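ERPC (Borrelia burgdorferi, PDB 4BXM) is an outer surface lipoprotein of the Lyme disease spirochaete that probably binds the complement regulator factor H and so helps the bacterium evade complement. Local coordinates at residues Thr70-Glu75 against Phe92-Tyr98; Ser20-Ile26 against Leu38-Arg44. All blocks are in the same frame, centred on the assembly; numbering follows the deposited sequence.

Contact 1 (Thr70-Glu75 against Phe92-Tyr98); sequences TFFSLE and FKTSLYY
Ser73 is held to Ser95 and Leu96 through both its backbone N and its O, and this grip sets the register of two antiparallel strands. Ser73 N donates to Leu96 O (2.8 Å). Ser73 O is shared: Ser95 N reaches it at 2.8 Å, tilted from the carbonyl plane, while Leu96 N makes a weak, longer bond. Ser95 and Leu96 thus both face Ser73, a classic beta bulge. Beyond the non-hydrogen-bonded pair Phe72-Tyr97, Tyr98 N donates to Phe71 O (2.9 Å).

The two serine hydroxyls meet at the bulge. Ser73 OG and Ser95 OG lie 3.1 Å apart and are hydrogen-bonded, each hydroxyl set between its own backbone N and carbonyl carbon. A water beyond the bulge accepts from Glu75 N and donates to Lys93 O, bridging the strands where direct pairing has stopped.

Aromatic packing dominates the buried face. The Phe72 side chain crosses that of Phe92 at about a right angle, CZ to CZ 3.9 Å, with the ring planes oblique at 46°. Thr94 CG2 touches Phe72 CD1, while Thr94 OG1 bonds to Lys113 O; Tyr97 CD2 lies 3.7 Å from Phe72 CB, and Leu74 CD2 meets Phe92 CD2. Phe82 of helix 79-88 adds to this cluster. Further along, Tyr97 has CG anti to the backbone N (chi1 179°), which runs its side chain beside that of Phe71 and brings its ring edge to the Phe71 face (planes at 56°); its OH continues to Glu103.

Backbone bonds and serine hydroxyls thus fix the strand alignment, whereas Phe72, Leu74 and Phe92 join the strands to helix 79-88 around Phe82, and the separate Phe71-Tyr97 pair extends the aromatic packing toward Tyr145.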
ATOM      1  N   THR A  70     -10.415  -1.202   1.437  1.00 24.84           N
ATOM      2  CA  THR A  70      -9.344  -0.813   2.326  1.00 23.67           C
ATOM      3  C   THR A  70      -8.176  -1.781   2.181  1.00 21.47           C
ATOM      4  O   THR A  70      -8.373  -2.985   2.158  1.00 21.02           O
ATOM      5  CB  THR A  70      -9.802  -0.822   3.791  1.00 24.23           C
ATOM      6  OG1 THR A  70     -10.985  -0.063   3.841  1.00 24.84           O
ATOM      7  CG2 THR A  70      -8.799  -0.036   4.679  1.00 25.37           C
ATOM      8  N   PHE A  71      -6.997  -1.207   2.043  1.00 17.39           N
ATOM      9  CA  PHE A  71      -5.744  -1.907   1.970  1.00 20.30           C
ATOM     10  C   PHE A  71      -5.084  -1.903   3.348  1.00 18.89           C
ATOM     11  O   PHE A  71      -4.773  -2.930   3.870  1.00 17.99           O
ATOM     12  CB  PHE A  71      -4.851  -1.203   0.950  1.00 20.09           C
ATOM     13  CG  PHE A  71      -3.582  -1.927   0.604  1.00 19.69           C
ATOM     14  CD1 PHE A  71      -3.609  -3.123  -0.112  1.00 22.56           C
ATOM     15  CD2 PHE A  71      -2.369  -1.333   0.819  1.00 22.53           C
ATOM     16  CE1 PHE A  71      -2.429  -3.788  -0.488  1.00 20.19           C
ATOM     17  CE2 PHE A  71      -1.162  -1.948   0.422  1.00 22.37           C
ATOM     18  CZ  PHE A  71      -1.204  -3.212  -0.185  1.00 22.01           C
ATOM     19  N   PHE A  72      -4.877  -0.717   3.901  1.00 20.42           N
ATOM     20  CA  PHE A  72      -4.501  -0.552   5.308  1.00 22.37           C
ATOM     21  C   PHE A  72      -4.851   0.811   5.804  1.00 22.02           C
ATOM     22  O   PHE A  72      -5.075   1.746   4.988  1.00 20.52           O
ATOM     23  CB  PHE A  72      -2.995  -0.816   5.562  1.00 22.13           C
ATOM     24  CG  PHE A  72      -2.004   0.121   4.856  1.00 18.31           C
ATOM     25  CD1 PHE A  72      -1.815   1.431   5.278  1.00 20.35           C
ATOM     26  CD2 PHE A  72      -1.194  -0.345   3.861  1.00 17.58           C
ATOM     27  CE1 PHE A  72      -0.944   2.249   4.619  1.00 18.25           C
ATOM     28  CE2 PHE A  72      -0.248   0.425   3.246  1.00 17.29           C
ATOM     29  CZ  PHE A  72      -0.089   1.724   3.643  1.00 19.68           C
ATOM     30  N   SER A  73      -4.779   0.969   7.120  1.00 21.90           N
ATOM     31  CA  SER A  73      -4.972   2.268   7.685  1.00 20.67           C
ATOM     32  C   SER A  73      -4.041   2.476   8.851  1.00 20.83           C
ATOM     33  O   SER A  73      -3.481   1.519   9.412  1.00 19.97           O
ATOM     34  CB  SER A  73      -6.492   2.435   8.046  1.00 23.00           C
ATOM     35  OG  SER A  73      -6.717   1.562   9.096  1.00 34.80           O
ATOM     36  N   LEU A  74      -3.881   3.718   9.266  1.00 19.15           N
ATOM     37  CA  LEU A  74      -2.989   4.033  10.389  1.00 20.53           C
ATOM     38  C   LEU A  74      -3.555   5.256  11.096  1.00 21.27           C
ATOM     39  O   LEU A  74      -4.214   6.106  10.494  1.00 20.34           O
ATOM     40  CB  LEU A  74      -1.547   4.349   9.888  1.00 21.62           C
ATOM     41  CG  LEU A  74      -1.396   5.435   8.796  1.00 21.20           C
ATOM     42  CD1 LEU A  74      -0.543   6.605   9.234  1.00 22.77           C
ATOM     43  CD2 LEU A  74      -0.779   4.759   7.557  1.00 22.62           C
ATOM     44  N   GLU A  75      -3.203   5.411  12.330  1.00 22.27           N
ATOM     45  CA  GLU A  75      -3.740   6.471  13.117  1.00 24.56           C
ATOM     46  C   GLU A  75      -2.863   7.720  13.082  1.00 23.67           C
ATOM     47  O   GLU A  75      -1.694   7.696  12.615  1.00 24.86           O
ATOM     48  CB  GLU A  75      -3.998   5.906  14.555  1.00 27.02           C
ATOM     49  CG  GLU A  75      -2.788   5.922  15.451  1.00 32.03           C
ATOM     50  CD  GLU A  75      -3.120   5.510  16.908  1.00 37.92           C
ATOM     51  OE1 GLU A  75      -3.555   4.365  17.084  1.00 44.52           O
ATOM     52  OE2 GLU A  75      -2.975   6.342  17.853  1.00 41.98           O
ATOM     53  N   PHE A  92       6.459   2.393   9.630  1.00 22.21           N
ATOM     54  CA  PHE A  92       5.272   2.913  10.332  1.00 21.87           C
ATOM     55  C   PHE A  92       4.416   1.730  10.742  1.00 20.79           C
ATOM     56  O   PHE A  92       4.457   0.625  10.144  1.00 26.25           O
ATOM     57  CB  PHE A  92       4.471   3.949   9.484  1.00 21.87           C
ATOM     58  CG  PHE A  92       3.995   3.384   8.195  1.00 21.55           C
ATOM     59  CD1 PHE A  92       4.855   3.281   7.112  1.00 20.06           C
ATOM     60  CD2 PHE A  92       2.720   2.836   8.091  1.00 22.76           C
ATOM     61  CE1 PHE A  92       4.419   2.732   5.932  1.00 20.09           C
ATOM     62  CE2 PHE A  92       2.304   2.229   6.926  1.00 21.36           C
ATOM     63  CZ  PHE A  92       3.155   2.198   5.840  1.00 21.04           C
ATOM     64  N   LYS A  93       3.610   1.974  11.759  1.00 22.32           N
ATOM     65  CA  LYS A  93       2.607   1.015  12.218  1.00 23.55           C
ATOM     66  C   LYS A  93       1.210   1.295  11.650  1.00 20.10           C
ATOM     67  O   LYS A  93       0.650   2.355  11.872  1.00 19.56           O
ATOM     68  CB  LYS A  93       2.584   0.998  13.755  1.00 26.91           C
ATOM     69  CG  LYS A  93       2.153  -0.355  14.329  1.00 32.50           C
ATOM     70  CD  LYS A  93       1.866  -0.244  15.828  1.00 35.88           C
ATOM     71  CE  LYS A  93       0.471   0.361  16.055  1.00 42.17           C
ATOM     72  NZ  LYS A  93       0.300   0.942  17.426  1.00 55.56           N
ATOM     73  N   THR A  94       0.617   0.299  11.013  1.00 18.69           N
ATOM     74  CA  THR A  94      -0.786   0.346  10.677  1.00 18.37           C
ATOM     75  C   THR A  94      -1.672  -0.029  11.868  1.00 20.96           C
ATOM     76  O   THR A  94      -1.236  -0.783  12.746  1.00 21.34           O
ATOM     77  CB  THR A  94      -1.017  -0.588   9.495  1.00 18.88           C
ATOM     78  OG1 THR A  94      -0.632  -1.956   9.788  1.00 18.82           O
ATOM     79  CG2 THR A  94      -0.123  -0.095   8.354  1.00 19.93           C
ATOM     80  N   SER A  95      -2.912   0.457  11.896  1.00 20.56           N
ATOM     81  CA  SER A  95      -3.910   0.055  12.895  1.00 19.51           C
ATOM     82  C   SER A  95      -4.560  -1.183  12.343  1.00 21.59           C
ATOM     83  O   SER A  95      -4.754  -2.219  13.018  1.00 19.40           O
ATOM     84  CB  SER A  95      -4.932   1.184  13.088  1.00 22.83           C
ATOM     85  OG  SER A  95      -5.251   1.717  11.798  1.00 25.14           O
ATOM     86  N   LEU A  96      -4.685  -1.196  11.045  1.00 21.61           N
ATOM     87  CA  LEU A  96      -5.328  -2.305  10.394  1.00 22.28           C
ATOM     88  C   LEU A  96      -4.797  -2.547   9.013  1.00 23.50           C
ATOM     89  O   LEU A  96      -4.614  -1.605   8.278  1.00 22.42           O
ATOM     90  CB  LEU A  96      -6.817  -1.949  10.355  1.00 26.79           C
ATOM     91  CG  LEU A  96      -7.740  -3.056  10.046  1.00 38.24           C
ATOM     92  CD1 LEU A  96      -7.749  -4.064  11.204  1.00 40.73           C
ATOM     93  CD2 LEU A  96      -9.103  -2.401   9.822  1.00 44.67           C
ATOM     94  N   TYR A  97      -4.476  -3.811   8.677  1.00 22.63           N
ATOM     95  CA  TYR A  97      -3.942  -4.166   7.387  1.00 20.41           C
ATOM     96  C   TYR A  97      -4.723  -5.352   6.835  1.00 22.26           C
ATOM     97  O   TYR A  97      -4.826  -6.397   7.520  1.00 21.30           O
ATOM     98  CB  TYR A  97      -2.451  -4.504   7.531  1.00 18.85           C
ATOM     99  CG  TYR A  97      -1.822  -4.909   6.238  1.00 18.14           C
ATOM    100  CD1 TYR A  97      -1.977  -6.195   5.730  1.00 18.69           C
ATOM    101  CD2 TYR A  97      -1.070  -3.997   5.474  1.00 18.32           C
ATOM    102  CE1 TYR A  97      -1.460  -6.563   4.494  1.00 18.36           C
ATOM    103  CE2 TYR A  97      -0.583  -4.342   4.227  1.00 19.14           C
ATOM    104  CZ  TYR A  97      -0.748  -5.642   3.741  1.00 19.37           C
ATOM    105  OH  TYR A  97      -0.161  -6.007   2.526  1.00 20.87           O
ATOM    106  N   TYR A  98      -5.245  -5.204   5.612  1.00 21.99           N
ATOM    107  CA  TYR A  98      -5.861  -6.317   4.892  1.00 23.41           C
ATOM    108  C   TYR A  98      -5.050  -6.816   3.732  1.00 22.64           C
ATOM    109  O   TYR A  98      -5.039  -8.006   3.416  1.00 23.41           O
ATOM    110  CB  TYR A  98      -7.173  -5.887   4.321  1.00 25.38           C
ATOM    111  CG  TYR A  98      -8.148  -5.584   5.364  1.00 28.80           C
ATOM    112  CD1 TYR A  98      -8.868  -6.596   5.970  1.00 31.09           C
ATOM    113  CD2 TYR A  98      -8.365  -4.247   5.777  1.00 33.00           C
ATOM    114  CE1 TYR A  98      -9.776  -6.319   6.969  1.00 33.02           C
ATOM    115  CE2 TYR A  98      -9.246  -3.967   6.774  1.00 35.95           C
ATOM    116  CZ  TYR A  98      -9.969  -5.014   7.344  1.00 36.08           C
ATOM    117  OH  TYR A  98     -10.870  -4.751   8.296  1.00 41.41           O
TER
HETATM  118  O   HOH W   1      -1.333   3.213  13.207  1.00 20.72           O

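Contact 2 (Ser20-Ile26 against Leu38-Arg44)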
ATOM      1  N   SER A  20      -5.094  15.671   0.703  1.00 23.52           N
ATOM      2  CA  SER A  20      -6.449  15.310   0.934  1.00 24.00           C
ATOM      3  C   SER A  20      -6.601  13.886   0.495  1.00 25.85           C
ATOM      4  O   SER A  20      -6.836  12.994   1.335  1.00 21.35           O
ATOM      5  CB  SER A  20      -7.366  16.225   0.132  1.00 25.96           C
ATOM      6  OG  SER A  20      -8.664  15.964   0.544  1.00 28.42           O
ATOM      7  N   GLU A  21      -6.517  13.658  -0.825  1.00 23.92           N
ATOM      8  CA  GLU A  21      -6.611  12.311  -1.372  1.00 26.38           C
ATOM      9  C   GLU A  21      -5.885  12.215  -2.714  1.00 28.85           C
ATOM     10  O   GLU A  21      -6.031  13.120  -3.512  1.00 30.98           O
ATOM     11  CB  GLU A  21      -8.068  11.927  -1.580  1.00 26.75           C
ATOM     12  CG  GLU A  21      -8.261  10.467  -1.915  1.00 27.31           C
ATOM     13  CD  GLU A  21      -9.694  10.021  -2.115  1.00 28.95           C
ATOM     14  OE1 GLU A  21     -10.285  10.325  -3.124  1.00 40.06           O
ATOM     15  OE2 GLU A  21     -10.210   9.257  -1.308  1.00 33.22           O
ATOM     16  N   PHE A  22      -5.120  11.152  -2.969  1.00 28.94           N
ATOM     17  CA  PHE A  22      -4.383  11.018  -4.251  1.00 24.82           C
ATOM     18  C   PHE A  22      -4.293   9.526  -4.573  1.00 28.07           C
ATOM     19  O   PHE A  22      -4.560   8.651  -3.710  1.00 28.54           O
ATOM     20  CB  PHE A  22      -3.038  11.738  -4.181  1.00 25.98           C
ATOM     21  CG  PHE A  22      -2.047  11.098  -3.229  1.00 28.12           C
ATOM     22  CD1 PHE A  22      -1.330   9.943  -3.621  1.00 29.80           C
ATOM     23  CD2 PHE A  22      -1.882  11.571  -1.960  1.00 28.67           C
ATOM     24  CE1 PHE A  22      -0.448   9.325  -2.714  1.00 33.49           C
ATOM     25  CE2 PHE A  22      -0.977  10.975  -1.075  1.00 29.59           C
ATOM     26  CZ  PHE A  22      -0.272   9.836  -1.450  1.00 28.69           C
ATOM     27  N   THR A  23      -3.928   9.237  -5.797  1.00 26.03           N
ATOM     28  CA  THR A  23      -4.007   7.911  -6.335  1.00 27.15           C
ATOM     29  C   THR A  23      -2.662   7.648  -6.955  1.00 31.57           C
ATOM     30  O   THR A  23      -2.091   8.531  -7.647  1.00 29.93           O
ATOM     31  CB  THR A  23      -5.185   7.795  -7.326  1.00 29.54           C
ATOM     32  OG1 THR A  23      -6.404   7.909  -6.593  1.00 32.22           O
ATOM     33  CG2 THR A  23      -5.214   6.467  -8.007  1.00 31.97           C
ATOM     34  N   VAL A  24      -2.104   6.477  -6.642  1.00 28.34           N
ATOM     35  CA  VAL A  24      -0.850   6.053  -7.265  1.00 26.59           C
ATOM     36  C   VAL A  24      -1.003   4.639  -7.701  1.00 26.79           C
ATOM     37  O   VAL A  24      -1.766   3.881  -7.112  1.00 25.34           O
ATOM     38  CB  VAL A  24       0.427   6.220  -6.353  1.00 28.37           C
ATOM     39  CG1 VAL A  24       0.745   7.679  -6.105  1.00 34.40           C
ATOM     40  CG2 VAL A  24       0.356   5.403  -5.030  1.00 24.38           C
ATOM     41  N   LYS A  25      -0.260   4.274  -8.762  1.00 27.38           N
ATOM     42  CA  LYS A  25      -0.220   2.934  -9.280  1.00 28.19           C
ATOM     43  C   LYS A  25       0.620   2.098  -8.328  1.00 26.23           C
ATOM     44  O   LYS A  25       1.637   2.562  -7.769  1.00 25.94           O
ATOM     45  CB  LYS A  25       0.390   2.886 -10.666  1.00 35.12           C
ATOM     46  CG  LYS A  25      -0.469   3.631 -11.684  1.00 37.30           C
ATOM     47  CD  LYS A  25      -0.565   2.832 -12.959  1.00 48.62           C
ATOM     48  CE  LYS A  25      -1.386   3.550 -14.022  1.00 51.09           C
ATOM     49  NZ  LYS A  25      -0.464   4.396 -14.818  1.00 60.86           N
ATOM     50  N   ILE A  26       0.175   0.873  -8.130  1.00 25.17           N
ATOM     51  CA  ILE A  26       0.897   0.014  -7.235  1.00 26.81           C
ATOM     52  C   ILE A  26       1.200  -1.280  -7.920  1.00 26.70           C
ATOM     53  O   ILE A  26       0.349  -1.863  -8.535  1.00 25.76           O
ATOM     54  CB  ILE A  26       0.166  -0.261  -5.949  1.00 25.26           C
ATOM     55  CG1 ILE A  26       1.046  -1.109  -4.999  1.00 24.56           C
ATOM     56  CG2 ILE A  26      -1.164  -0.928  -6.180  1.00 25.18           C
ATOM     57  CD1 ILE A  26       0.461  -1.099  -3.607  1.00 24.01           C
ATOM     58  N   LEU A  38      -0.297  -4.031 -10.359  1.00 32.27           N
ATOM     59  CA  LEU A  38      -1.516  -4.585  -9.735  1.00 30.97           C
ATOM     60  C   LEU A  38      -2.775  -3.725  -9.921  1.00 31.49           C
ATOM     61  O   LEU A  38      -3.851  -4.220 -10.311  1.00 32.17           O
ATOM     62  CB  LEU A  38      -1.278  -4.888  -8.259  1.00 31.20           C
ATOM     63  CG  LEU A  38      -2.491  -5.445  -7.495  1.00 30.36           C
ATOM     64  CD1 LEU A  38      -2.958  -6.782  -8.057  1.00 32.64           C
ATOM     65  CD2 LEU A  38      -2.235  -5.522  -5.989  1.00 33.15           C
ATOM     66  N   GLY A  39      -2.666  -2.433  -9.620  1.00 30.87           N
ATOM     67  CA  GLY A  39      -3.810  -1.547  -9.723  1.00 25.99           C
ATOM     68  C   GLY A  39      -3.452  -0.186  -9.187  1.00 29.58           C
ATOM     69  O   GLY A  39      -2.265   0.286  -9.268  1.00 28.15           O
ATOM     70  N   ASP A  40      -4.476   0.445  -8.623  1.00 27.01           N
ATOM     71  CA  ASP A  40      -4.324   1.718  -7.977  1.00 28.07           C
ATOM     72  C   ASP A  40      -4.336   1.642  -6.450  1.00 27.49           C
ATOM     73  O   ASP A  40      -5.161   0.957  -5.897  1.00 26.62           O
ATOM     74  CB  ASP A  40      -5.503   2.606  -8.378  1.00 28.49           C
ATOM     75  CG  ASP A  40      -5.378   3.121  -9.828  1.00 33.82           C
ATOM     76  OD1 ASP A  40      -4.266   3.068 -10.408  1.00 35.37           O
ATOM     77  OD2 ASP A  40      -6.371   3.658 -10.322  1.00 43.69           O
ATOM     78  N   LEU A  41      -3.486   2.450  -5.809  1.00 25.99           N
ATOM     79  CA  LEU A  41      -3.585   2.712  -4.395  1.00 24.87           C
ATOM     80  C   LEU A  41      -4.068   4.145  -4.190  1.00 24.05           C
ATOM     81  O   LEU A  41      -3.411   5.102  -4.571  1.00 22.69           O
ATOM     82  CB  LEU A  41      -2.256   2.452  -3.644  1.00 24.60           C
ATOM     83  CG  LEU A  41      -2.325   2.546  -2.108  1.00 26.16           C
ATOM     84  CD1 LEU A  41      -3.027   1.361  -1.528  1.00 29.61           C
ATOM     85  CD2 LEU A  41      -0.935   2.613  -1.489  1.00 27.07           C
ATOM     86  N   VAL A  42      -5.237   4.252  -3.549  1.00 23.45           N
ATOM     87  CA  VAL A  42      -5.853   5.522  -3.146  1.00 20.57           C
ATOM     88  C   VAL A  42      -5.436   5.836  -1.685  1.00 22.50           C
ATOM     89  O   VAL A  42      -5.689   5.027  -0.831  1.00 19.13           O
ATOM     90  CB  VAL A  42      -7.379   5.411  -3.251  1.00 21.05           C
ATOM     91  CG1 VAL A  42      -8.076   6.732  -2.896  1.00 24.61           C
ATOM     92  CG2 VAL A  42      -7.774   5.013  -4.644  1.00 22.31           C
ATOM     93  N   VAL A  43      -4.787   6.990  -1.443  1.00 18.48           N
ATOM     94  CA  VAL A  43      -4.341   7.434  -0.177  1.00 21.16           C
ATOM     95  C   VAL A  43      -5.118   8.650   0.343  1.00 24.49           C
ATOM     96  O   VAL A  43      -5.109   9.682  -0.344  1.00 23.67           O
ATOM     97  CB  VAL A  43      -2.867   7.791  -0.290  1.00 19.91           C
ATOM     98  CG1 VAL A  43      -2.354   8.131   1.106  1.00 22.09           C
ATOM     99  CG2 VAL A  43      -2.101   6.601  -0.874  1.00 22.00           C
ATOM    100  N   ARG A  44      -5.832   8.532   1.487  1.00 22.62           N
ATOM    101  CA  ARG A  44      -6.744   9.599   1.966  1.00 21.13           C
ATOM    102  C   ARG A  44      -6.375  10.014   3.356  1.00 21.49           C
ATOM    103  O   ARG A  44      -6.321   9.143   4.283  1.00 19.85           O
ATOM    104  CB  ARG A  44      -8.177   9.056   2.013  1.00 22.41           C
ATOM    105  CG  ARG A  44      -9.145  10.010   2.681  1.00 23.35           C
ATOM    106  CD  ARG A  44     -10.583   9.530   2.662  1.00 23.98           C
ATOM    107  NE  ARG A  44     -11.130   9.545   1.325  1.00 22.25           N
ATOM    108  CZ  ARG A  44     -12.405   9.683   1.008  1.00 24.06           C
ATOM    109  NH1 ARG A  44     -13.325   9.855   1.939  1.00 23.64           N
ATOM    110  NH2 ARG A  44     -12.727   9.826  -0.280  1.00 24.72           N
TER
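Ile26, Leu41 and Glu21, the residues with most surface buried here, mark out an antiparallel beta hairpin in which segments 21-26 and 38-44 run at 150° to each other. The strands pair from Glu21 with Arg44 to Ile26 with Gly39.

Ile26 lies at the bulged end. Its N donates to Gly39 O, and its O accepts from both Gly39 N and Leu38 N, the two-against-one pattern of a classic beta bulge. CG1 stands anti to the backbone N (chi1 -176°), which places the CG2 branch 3.5 Å from Gly39 O and near Leu41.

Leu41 exchanges two backbone bonds with Val24, and its CB lies 4.2 Å from Val24 CG2, the two side chains side by side and pointing the same way. Tyr145 and Ile147 of strand 142-148 continue this apolar face: Ile26 touches both and Leu41 the latter. At the far end of the same face, Val43 CB sits over the Phe22 ring, 3.8 Å from its centroid, a CH-pi contact.

Glu21 occupies the other, solvent-facing side, where its extended chain passes Val42 CG1. Arg44 forms a salt bridge with it, gripping it side-on: NE and NH2 each lie 2.8 Å from Glu21 OE2, both approaching from the same face of the carboxylate, more than 40° out of its plane.

In the fold
From the N terminus, contact 2 comes first: strand 21-29 turns back through a short connection onto strand 35-45, closing a local hairpin. Strand 50-56 then pairs with strand 35-45 and leads to strand 67-74, where contact 1 opens. After helix 79-88 the chain forms strand 90-93, paired with 114-122, then strand 96-97, paired with 67-74, so contact 1 brings the two ends of the sheet order together. The two contacts follow in series, neither nested nor crossed, their centres about 14 Å apart. Strand 50-56 lies between strands 35-45 and 67-74, yet the contacts meet directly where Phe71 CD2 packs 3.6 Å from Leu41 CD1.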